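Local coordinates for Tetur07g02040 (Tetranychus urticae, PDB 6BDJ), which is an intradiol ring-cleavage dioxygenase that binds ferric iron and probably opens catechol-type aromatic rings by inserting both atoms of molecular oxygen, at residues 68-73 with 219-224; 148-153 with 162-167; 45-50 with 97-102. One frame throughout, in Å; residues are numbered along the deposited sequence.

How the contacts relate
Contacts 1 and 2 belong to one mixed sheet, with centres 10 Å apart, and their apolar side chains meet: Leu224 CD1 lies 3.7 Å from Tyr150 CE2, and Leu222 CD2 lies 3.8 Å from Ile164 CG1. Contact 2 holds the iron ligand His149, whereas Leu69 and Leu222 of contact 1 stay about 10 Å, side chain to side chain, from the ligands His149 and His147 respectively. Contact 3 joins two loops near the metal, the side chain of Tyr45 coming to about 5 Å from the iron. It touches contact 2 where Phe46 CE2 packs 3.5 Å from Arg151 CZ, but its nearest atoms are about 12 Å from contact 1.

Contact 1: 68-73 with 219-224; sequences TLNLVD and EGILNL
Asn70 and Asn223 are paired twice, by parallel strand register and by their side-chain amides, which lie side by side and point the same way. From Asn70 CB, the first side-chain atom, Asn223 OD1 is already 3.4 Å away. The next atom, CG, is anti to the carbonyl carbon (chi1 -60°), which carries the amide over toward the neighbouring strand and sets Asn70 CG 3.6 Å from Asn223 OD1. At the tip, Asn70 ND2 donates to Asn223 OD1 over 2.8 Å, with the oxygen near the donor's amide plane and the donor nearly along the C=O axis. The same nitrogen touches Ile221 CG2 at 3.5 Å, while Asn70 OD1 turns to Thr130 OG1 on the next strand, so both ends of the amide are engaged.

This is a parallel pair within the mixed sheet of the dioxygenase fold: the short axes diverge by 12°, and Thr68 to Leu71 match Ile221 to Leu224 residue for residue. Five backbone bonds form the ladder, from Thr68 N to Gly220 O at one end to Val72 N to Leu224 O at the other; Asn70 uses both its N, toward Leu222 O, and its O, toward Leu224 N.

The other face is purely leucine. Leu69 CD2 lies against Leu222 CB at 3.8 Å, and Leu71 CD2 against Leu224 CB at the same separation. Leu224 CD1 touches both leucines of the adjoining strand, 4.1 Å from Leu69 CD1 and 3.9 Å from Leu71 CD2. Val85 of strand 84-88 touches Leu69 and Leu71 on this buried side.

Contact 2: 148-153 with 162-167; sequences IHYRIH and GQIFFD. With FE (Fe (III) ion), chain C.
The beta hairpin that carries one of the iron ligands pairs Ile148 with Ile164, His149 with Gln163 and Tyr150 with Gly162 in antiparallel register. Ile148 and Ile164 exchange two backbone bonds, the shorter being Ile164 N to Ile148 O at 2.7 Å. Tyr150 and Gly162 form the second hydrogen-bonded pair, and here the geometry is less regular: Tyr150 N approaches Gly162 O from 49° above the carbonyl plane.

His149 stands at the non-hydrogen-bonded position between them and binds the ferric ion through NE2 at 2.3 Å. As in intradiol dioxygenases generally, histidine and tyrosine side chains hold the metal; His147 and Tyr96 are the other protein ligands in this model, and a water adds a further oxygen. The second ring nitrogen, ND1, is also occupied: it donates to a water in the ring plane, which in turn donates to Gly162 O. That relay, together with the stacked Trp88, fixes the rotation of the imidazole. Gln163 runs alongside, its NE2 3.4 Å from His149 CE1 and its amide plane 59° from the ring; the amide itself bonds to Arg144 and to Gly41 O.

On the reverse face, the Tyr150 ring folds back over the neighbouring strand because its CG sits between the backbone N and the carbonyl carbon (chi1 76°). Gly162 N lies 3.8 Å above the ring plane, over its centre, and Tyr150 CD1 meets Ile164 CG1 at 3.8 Å. With Tyr150 replaced by an alanine, the Gly162 backbone is likely to lose its aromatic cover, and a gap would probably open beside Ile164 and Leu224. Farther along, Ile148 CD1 touches the ring edge of Phe166 at CZ, 3.9 Å away.

Contact 3: 45-50 with 97-102; sequences YFIEED and SGFMDK
Tyr45 and Phe99 bring together two irregular loops beside the iron site of the dioxygenase, one preceding strand 64-73 and the other following strand 84-88. The tight part is aromatic. Tyr45 CD1 sits 3.4 Å above the plane of the Phe99 ring, over its centre, and is 3.5 Å from Phe99 CG. The two rings meet obliquely, their planes 48° apart, with CD1 the nearest tyrosine atom over the phenylalanine face and Tyr45 CE1 and CB also within about 4 Å of that ring. Tyr45 also meets the ring of the iron ligand Tyr96, so this packing adjoins a first-shell ligand, with the Tyr45 side chain about 5 Å from the iron.

Ile47 extends the apolar patch. With CG1 anti to the carbonyl carbon (chi1 -64°), its longer branch runs to the Phe99 ring and brings Ile47 CD1 to 3.9 Å from Phe99 CE2 and 3.8 Å from Ser97 O. Beside it lies Gly98, whose positive phi (90°) would jam a CB against the preceding carbonyl oxygen; such a CB would also strike Ile47 CD1. Arg120 ties the loops by polar means, its NH1 bonding to Tyr45 O and its NH2 to Ser97 O.

Beyond these residues the two segments part. Glu48 and Asp50 in the first loop, and Asp101 in the second, are exposed and make no contact across the pair, although Asp50 forms a salt bridge with Lys84. The model of Lys102 stops at CB, in keeping with a mobile side chain. Even so, the backbone leading from Phe99 into this looser side makes a type I beta turn, closed by Lys102 N donating to Phe99 O over 3.0 Å.

Contact 1: 68-73 with 219-224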
loop_
_atom_site.group_PDB
_atom_site.type_symbol
_atom_site.label_atom_id
_atom_site.label_comp_id
_atom_site.label_asym_id
_atom_site.label_seq_id
_atom_site.Cartn_x
_atom_site.Cartn_y
_atom_site.Cartn_z
ATOM N N THR A 68 -1.451 9.310 -4.218
ATOM C CA THR A 68 -2.675 9.497 -4.987
ATOM C C THR A 68 -2.821 8.281 -5.883
ATOM O O THR A 68 -1.898 7.939 -6.627
ATOM C CB THR A 68 -2.620 10.784 -5.829
ATOM O OG1 THR A 68 -2.495 11.915 -4.955
ATOM C CG2 THR A 68 -3.872 10.965 -6.694
ATOM N N LEU A 69 -3.963 7.603 -5.768
ATOM C CA LEU A 69 -4.301 6.469 -6.617
ATOM C C LEU A 69 -5.479 6.836 -7.487
ATOM O O LEU A 69 -6.478 7.335 -6.972
ATOM C CB LEU A 69 -4.699 5.261 -5.784
ATOM C CG LEU A 69 -3.720 4.766 -4.722
ATOM C CD1 LEU A 69 -4.105 3.358 -4.309
ATOM C CD2 LEU A 69 -2.290 4.749 -5.214
ATOM N N ASN A 70 -5.366 6.575 -8.790
ATOM C CA ASN A 70 -6.436 6.845 -9.751
ATOM C C ASN A 70 -6.937 5.500 -10.279
ATOM O O ASN A 70 -6.164 4.737 -10.854
ATOM C CB ASN A 70 -5.918 7.744 -10.876
ATOM C CG ASN A 70 -5.409 9.093 -10.360
ATOM O OD1 ASN A 70 -6.155 9.876 -9.749
ATOM N ND2 ASN A 70 -4.128 9.367 -10.601
ATOM N N LEU A 71 -8.200 5.167 -9.980
ATOM C CA LEU A 71 -8.792 3.881 -10.351
ATOM C C LEU A 71 -9.642 4.053 -11.602
ATOM O O LEU A 71 -10.487 4.963 -11.661
ATOM C CB LEU A 71 -9.694 3.306 -9.250
ATOM C CG LEU A 71 -9.145 2.965 -7.846
ATOM C CD1 LEU A 71 -10.116 2.045 -7.119
ATOM C CD2 LEU A 71 -7.757 2.333 -7.853
ATOM N N VAL A 72 -9.422 3.168 -12.575
ATOM C CA VAL A 72 -10.340 3.010 -13.721
ATOM C C VAL A 72 -10.847 1.576 -13.812
ATOM O O VAL A 72 -10.180 0.649 -13.353
ATOM C CB VAL A 72 -9.714 3.444 -15.067
ATOM C CG1 VAL A 72 -9.427 4.940 -15.052
ATOM C CG2 VAL A 72 -8.446 2.666 -15.376
ATOM N N ASP A 73 -12.041 1.410 -14.368
ATOM C CA ASP A 73 -12.567 0.082 -14.707
ATOM C C ASP A 73 -11.785 -0.411 -15.911
ATOM O O ASP A 73 -11.712 0.270 -16.929
ATOM C CB ASP A 73 -14.084 0.129 -15.011
ATOM C CG ASP A 73 -14.701 -1.263 -15.297
ATOM O OD1 ASP A 73 -13.988 -2.184 -15.750
ATOM O OD2 ASP A 73 -15.928 -1.430 -15.091
ATOM N N GLU A 219 5.113 13.699 -3.515
ATOM C CA GLU A 219 3.838 13.427 -4.180
ATOM C C GLU A 219 4.001 12.234 -5.110
ATOM O O GLU A 219 4.841 12.233 -6.012
ATOM C CB GLU A 219 3.354 14.635 -4.966
ATOM C CG GLU A 219 3.073 15.864 -4.101
ATOM C CD GLU A 219 1.720 15.853 -3.407
ATOM O OE1 GLU A 219 0.908 14.911 -3.573
ATOM O OE2 GLU A 219 1.447 16.817 -2.662
ATOM N N GLY A 220 3.192 11.204 -4.876
ATOM C CA GLY A 220 3.241 9.966 -5.649
ATOM C C GLY A 220 1.905 9.678 -6.286
ATOM O O GLY A 220 0.863 9.832 -5.636
ATOM N N ILE A 221 1.946 9.254 -7.545
ATOM C CA ILE A 221 0.745 8.892 -8.315
ATOM C C ILE A 221 0.916 7.467 -8.809
ATOM O O ILE A 221 1.946 7.119 -9.375
ATOM C CB ILE A 221 0.506 9.813 -9.540
ATOM C CG1 ILE A 221 0.237 11.265 -9.097
ATOM C CG2 ILE A 221 -0.669 9.301 -10.375
ATOM C CD1 ILE A 221 1.475 12.128 -8.938
ATOM N N LEU A 222 -0.098 6.651 -8.583
ATOM C CA LEU A 222 -0.168 5.340 -9.192
ATOM C C LEU A 222 -1.534 5.250 -9.835
ATOM O O LEU A 222 -2.558 5.445 -9.173
ATOM C CB LEU A 222 0.004 4.258 -8.141
ATOM C CG LEU A 222 -0.005 2.800 -8.594
ATOM C CD1 LEU A 222 1.192 2.488 -9.468
ATOM C CD2 LEU A 222 -0.061 1.938 -7.351
ATOM N N ASN A 223 -1.545 4.997 -11.130
ATOM C CA ASN A 223 -2.777 4.830 -11.869
ATOM C C ASN A 223 -3.055 3.341 -11.909
ATOM O O ASN A 223 -2.183 2.587 -12.303
ATOM C CB ASN A 223 -2.601 5.403 -13.277
ATOM C CG ASN A 223 -2.317 6.886 -13.256
ATOM O OD1 ASN A 223 -2.884 7.598 -12.451
ATOM N ND2 ASN A 223 -1.447 7.353 -14.141
ATOM N N LEU A 224 -4.238 2.919 -11.464
ATOM C CA LEU A 224 -4.641 1.498 -11.485
ATOM C C LEU A 224 -5.875 1.253 -12.354
ATOM O O LEU A 224 -6.802 2.075 -12.408
ATOM C CB LEU A 224 -4.914 0.985 -10.052
ATOM C CG LEU A 224 -3.727 1.038 -9.077
ATOM C CD1 LEU A 224 -4.143 0.886 -7.620
ATOM C CD2 LEU A 224 -2.659 0.019 -9.446
#

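Contact 2: 148-153 with 162-167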
loop_
_atom_site.group_PDB
_atom_site.type_symbol
_atom_site.label_atom_id
_atom_site.label_comp_id
_atom_site.label_asym_id
_atom_site.label_seq_id
_atom_site.Cartn_x
_atom_site.Cartn_y
_atom_site.Cartn_z
ATOM N N ILE A 148 3.857 -0.552 0.103
ATOM C CA ILE A 148 2.597 -0.226 0.743
ATOM C C ILE A 148 1.557 -1.169 0.180
ATOM O O ILE A 148 1.432 -1.307 -1.055
ATOM C CB ILE A 148 2.170 1.213 0.430
ATOM C CG1 ILE A 148 3.173 2.213 1.035
ATOM C CG2 ILE A 148 0.761 1.504 0.984
ATOM C CD1 ILE A 148 2.992 3.667 0.602
ATOM N N HIS A 149 0.790 -1.796 1.057
ATOM C CA HIS A 149 -0.316 -2.608 0.617
ATOM C C HIS A 149 -1.545 -1.804 0.324
ATOM O O HIS A 149 -1.741 -0.739 0.917
ATOM C CB HIS A 149 -0.738 -3.553 1.688
ATOM C CG HIS A 149 0.278 -4.548 2.063
ATOM N ND1 HIS A 149 0.276 -5.834 1.546
ATOM C CD2 HIS A 149 1.298 -4.481 2.938
ATOM C CE1 HIS A 149 1.264 -6.513 2.095
ATOM N NE2 HIS A 149 1.895 -5.713 2.939
ATOM N N TYR A 150 -2.423 -2.380 -0.498
ATOM C CA TYR A 150 -3.713 -1.779 -0.798
ATOM C C TYR A 150 -4.718 -2.860 -1.149
ATOM O O TYR A 150 -4.363 -3.906 -1.706
ATOM C CB TYR A 150 -3.618 -0.728 -1.912
ATOM C CG TYR A 150 -3.477 -1.294 -3.302
ATOM C CD1 TYR A 150 -2.230 -1.586 -3.836
ATOM C CD2 TYR A 150 -4.589 -1.525 -4.088
ATOM C CE1 TYR A 150 -2.101 -2.115 -5.118
ATOM C CE2 TYR A 150 -4.477 -2.061 -5.356
ATOM C CZ TYR A 150 -3.232 -2.355 -5.871
ATOM O OH TYR A 150 -3.151 -2.884 -7.152
ATOM N N ARG A 151 -5.968 -2.600 -0.809
ATOM C CA ARG A 151 -7.058 -3.502 -1.070
ATOM C C ARG A 151 -8.276 -2.673 -1.393
ATOM O O ARG A 151 -8.539 -1.667 -0.730
ATOM C CB ARG A 151 -7.295 -4.370 0.156
ATOM C CG ARG A 151 -8.619 -5.092 0.202
ATOM C CD ARG A 151 -8.533 -6.249 1.197
ATOM N NE ARG A 151 -9.854 -6.685 1.595
ATOM C CZ ARG A 151 -10.181 -7.810 2.237
ATOM N NH1 ARG A 151 -9.282 -8.738 2.564
ATOM N NH2 ARG A 151 -11.467 -8.019 2.546
ATOM N N ILE A 152 -9.006 -3.072 -2.428
ATOM C CA ILE A 152 -10.132 -2.290 -2.961
ATOM C C ILE A 152 -11.424 -3.072 -2.920
ATOM O O ILE A 152 -11.508 -4.178 -3.456
ATOM C CB ILE A 152 -9.884 -1.836 -4.400
ATOM C CG1 ILE A 152 -8.554 -1.082 -4.446
ATOM C CG2 ILE A 152 -11.024 -0.942 -4.880
ATOM C CD1 ILE A 152 -8.012 -0.854 -5.830
ATOM N N HIS A 153 -12.446 -2.467 -2.321
ATOM C CA HIS A 153 -13.783 -3.033 -2.323
ATOM C C HIS A 153 -14.631 -2.204 -3.245
ATOM O O HIS A 153 -14.599 -0.973 -3.171
ATOM C CB HIS A 153 -14.415 -3.031 -0.943
ATOM C CG HIS A 153 -13.670 -3.834 0.073
ATOM N ND1 HIS A 153 -14.133 -4.005 1.360
ATOM C CD2 HIS A 153 -12.512 -4.538 -0.011
ATOM C CE1 HIS A 153 -13.296 -4.774 2.030
ATOM N NE2 HIS A 153 -12.298 -5.105 1.224
ATOM N N GLY A 162 -3.322 -5.588 -3.808
ATOM C CA GLY A 162 -1.998 -5.422 -4.374
ATOM C C GLY A 162 -1.015 -4.787 -3.436
ATOM O O GLY A 162 -1.240 -4.704 -2.211
ATOM N N GLN A 163 0.113 -4.428 -4.036
ATOM C CA GLN A 163 1.219 -3.810 -3.348
ATOM C C GLN A 163 1.816 -2.751 -4.238
ATOM O O GLN A 163 1.940 -2.941 -5.436
ATOM C CB GLN A 163 2.261 -4.850 -2.974
ATOM C CG GLN A 163 1.782 -5.760 -1.855
ATOM C CD GLN A 163 2.825 -6.747 -1.361
ATOM O OE1 GLN A 163 4.036 -6.514 -1.488
ATOM N NE2 GLN A 163 2.357 -7.848 -0.780
ATOM N N ILE A 164 2.182 -1.639 -3.613
ATOM C CA ILE A 164 2.798 -0.500 -4.259
ATOM C C ILE A 164 4.296 -0.582 -3.987
ATOM O O ILE A 164 4.724 -0.705 -2.839
ATOM C CB ILE A 164 2.234 0.806 -3.685
ATOM C CG1 ILE A 164 0.709 0.829 -3.819
ATOM C CG2 ILE A 164 2.856 2.006 -4.381
ATOM C CD1 ILE A 164 0.008 1.927 -3.057
ATOM N N PHE A 165 5.089 -0.497 -5.044
ATOM C CA PHE A 165 6.546 -0.521 -4.948
ATOM C C PHE A 165 7.121 0.835 -5.326
ATOM O O PHE A 165 6.433 1.690 -5.871
ATOM C CB PHE A 165 7.084 -1.644 -5.834
ATOM C CG PHE A 165 6.596 -3.008 -5.418
ATOM C CD1 PHE A 165 7.139 -3.632 -4.316
ATOM C CD2 PHE A 165 5.549 -3.637 -6.079
ATOM C CE1 PHE A 165 6.680 -4.875 -3.886
ATOM C CE2 PHE A 165 5.084 -4.886 -5.673
ATOM C CZ PHE A 165 5.665 -5.517 -4.581
ATOM N N PHE A 166 8.401 1.006 -5.023
ATOM C CA PHE A 166 9.127 2.262 -5.278
ATOM C C PHE A 166 10.279 2.037 -6.237
ATOM O O PHE A 166 10.884 0.942 -6.267
ATOM C CB PHE A 166 9.605 2.846 -3.965
ATOM C CG PHE A 166 8.472 3.168 -3.044
ATOM C CD1 PHE A 166 7.848 4.397 -3.119
ATOM C CD2 PHE A 166 7.955 2.206 -2.189
ATOM C CE1 PHE A 166 6.764 4.709 -2.295
ATOM C CE2 PHE A 166 6.869 2.497 -1.371
ATOM C CZ PHE A 166 6.274 3.759 -1.428
ATOM N N ASP A 167 10.573 3.065 -7.039
ATOM C CA ASP A 167 11.692 2.965 -7.985
ATOM C C ASP A 167 12.975 2.913 -7.169
ATOM O O ASP A 167 13.048 3.528 -6.093
ATOM C CB ASP A 167 11.679 4.097 -9.033
ATOM C CG ASP A 167 12.012 5.451 -8.440
ATOM O OD1 ASP A 167 11.141 6.019 -7.747
ATOM O OD2 ASP A 167 13.153 5.945 -8.655
HETATM FE FE FE C . 3.803 -5.986 4.261
HETATM O O HOH W 1 -1.412 -6.648 -0.432
HETATM O O HOH W 2 2.776 -7.712 5.075
#

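Contact 3: 45-50 with 97-102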
loop_
_atom_site.group_PDB
_atom_site.type_symbol
_atom_site.label_atom_id
_atom_site.label_comp_id
_atom_site.label_asym_id
_atom_site.label_seq_id
_atom_site.Cartn_x
_atom_site.Cartn_y
_atom_site.Cartn_z
ATOM N N TYR A 45 -1.157 -8.906 7.480
ATOM C CA TYR A 45 -1.457 -7.788 8.370
ATOM C C TYR A 45 -2.608 -6.882 7.986
ATOM O O TYR A 45 -2.728 -5.773 8.554
ATOM C CB TYR A 45 -0.191 -6.974 8.628
ATOM C CG TYR A 45 0.968 -7.826 9.129
ATOM C CD1 TYR A 45 0.811 -8.707 10.201
ATOM C CD2 TYR A 45 2.205 -7.771 8.510
ATOM C CE1 TYR A 45 1.870 -9.465 10.670
ATOM C CE2 TYR A 45 3.284 -8.539 8.958
ATOM C CZ TYR A 45 3.112 -9.380 10.044
ATOM O OH TYR A 45 4.174 -10.130 10.479
ATOM N N PHE A 46 -3.505 -7.348 7.111
ATOM C CA PHE A 46 -4.719 -6.575 6.840
ATOM C C PHE A 46 -5.597 -6.583 8.063
ATOM O O PHE A 46 -5.714 -7.614 8.757
ATOM C CB PHE A 46 -5.512 -7.089 5.642
ATOM C CG PHE A 46 -6.713 -6.242 5.300
ATOM C CD1 PHE A 46 -6.575 -4.878 5.025
ATOM C CD2 PHE A 46 -7.995 -6.791 5.281
ATOM C CE1 PHE A 46 -7.685 -4.096 4.740
ATOM C CE2 PHE A 46 -9.091 -6.025 4.982
ATOM C CZ PHE A 46 -8.953 -4.676 4.713
ATOM N N ILE A 47 -6.203 -5.419 8.335
ATOM C CA ILE A 47 -7.177 -5.267 9.410
ATOM C C ILE A 47 -8.384 -4.610 8.786
ATOM O O ILE A 47 -8.337 -3.464 8.338
ATOM C CB ILE A 47 -6.661 -4.419 10.580
ATOM C CG1 ILE A 47 -5.485 -5.118 11.252
ATOM C CG2 ILE A 47 -7.760 -4.237 11.634
ATOM C CD1 ILE A 47 -4.820 -4.312 12.375
ATOM N N GLU A 48 -9.466 -5.365 8.761
ATOM C CA GLU A 48 -10.652 -4.966 8.045
ATOM C C GLU A 48 -11.498 -4.052 8.925
ATOM O O GLU A 48 -12.385 -4.498 9.639
ATOM C CB GLU A 48 -11.439 -6.182 7.575
ATOM C CG GLU A 48 -12.504 -5.766 6.575
ATOM C CD GLU A 48 -13.216 -6.920 5.868
ATOM O OE1 GLU A 48 -12.902 -8.113 6.101
ATOM O OE2 GLU A 48 -14.100 -6.587 5.057
ATOM N N GLU A 49 -11.182 -2.770 8.870
ATOM C CA GLU A 49 -11.849 -1.726 9.651
ATOM C C GLU A 49 -11.960 -0.481 8.809
ATOM O O GLU A 49 -11.016 -0.108 8.135
ATOM C CB GLU A 49 -11.050 -1.405 10.925
ATOM C CG GLU A 49 -11.170 -2.454 12.044
ATOM C CD GLU A 49 -10.215 -2.184 13.205
ATOM O OE1 GLU A 49 -9.466 -1.179 13.144
ATOM O OE2 GLU A 49 -10.164 -2.994 14.166
ATOM N N ASP A 50 -13.124 0.168 8.886
ATOM C CA ASP A 50 -13.342 1.480 8.304
ATOM C C ASP A 50 -12.656 2.504 9.223
ATOM O O ASP A 50 -13.149 2.823 10.306
ATOM C CB ASP A 50 -14.845 1.799 8.197
ATOM C CG ASP A 50 -15.553 1.011 7.066
ATOM O OD1 ASP A 50 -14.928 0.126 6.436
ATOM O OD2 ASP A 50 -16.757 1.262 6.818
ATOM N N SER A 97 1.014 -1.589 12.739
ATOM C CA SER A 97 0.054 -1.297 13.802
ATOM C C SER A 97 -0.913 -2.452 13.936
ATOM O O SER A 97 -1.286 -3.064 12.937
ATOM C CB SER A 97 -0.669 -0.003 13.529
ATOM O OG SER A 97 -1.525 -0.010 12.395
ATOM N N GLY A 98 -1.215 -2.814 15.181
ATOM C CA GLY A 98 -1.948 -4.022 15.469
ATOM C C GLY A 98 -1.109 -5.268 15.679
ATOM O O GLY A 98 -1.564 -6.216 16.329
ATOM N N PHE A 99 0.099 -5.276 15.127
ATOM C CA PHE A 99 1.035 -6.394 15.265
ATOM C C PHE A 99 2.379 -5.861 15.766
ATOM O O PHE A 99 3.427 -6.303 15.354
ATOM C CB PHE A 99 1.170 -7.076 13.894
ATOM C CG PHE A 99 -0.154 -7.483 13.302
ATOM C CD1 PHE A 99 -0.722 -8.706 13.620
ATOM C CD2 PHE A 99 -0.839 -6.630 12.457
ATOM C CE1 PHE A 99 -1.945 -9.078 13.103
ATOM C CE2 PHE A 99 -2.069 -6.992 11.925
ATOM C CZ PHE A 99 -2.625 -8.220 12.255
ATOM N N MET A 100 2.324 -4.921 16.705
ATOM C CA MET A 100 3.516 -4.242 17.205
ATOM C C MET A 100 4.461 -5.136 17.997
ATOM O O MET A 100 5.620 -4.764 18.159
ATOM C CB MET A 100 3.141 -3.028 18.070
ATOM C CG MET A 100 2.417 -1.939 17.306
ATOM S SD MET A 100 1.964 -0.520 18.337
ATOM C CE MET A 100 3.519 0.379 18.451
ATOM N N ASP A 101 3.967 -6.267 18.521
ATOM C CA ASP A 101 4.784 -7.238 19.203
ATOM C C ASP A 101 5.417 -8.230 18.219
ATOM O O ASP A 101 5.942 -9.247 18.654
ATOM C CB ASP A 101 3.960 -7.974 20.286
ATOM C CG ASP A 101 2.918 -8.901 19.693
ATOM O OD1 ASP A 101 2.314 -8.524 18.660
ATOM O OD2 ASP A 101 2.703 -9.997 20.257
ATOM N N LYS A 102 5.375 -7.923 16.915
ATOM C CA LYS A 102 5.938 -8.738 15.831
ATOM C C LYS A 102 5.740 -10.244 16.046
ATOM O O LYS A 102 6.720 -10.973 16.185
ATOM C CB LYS A 102 7.429 -8.417 15.579
#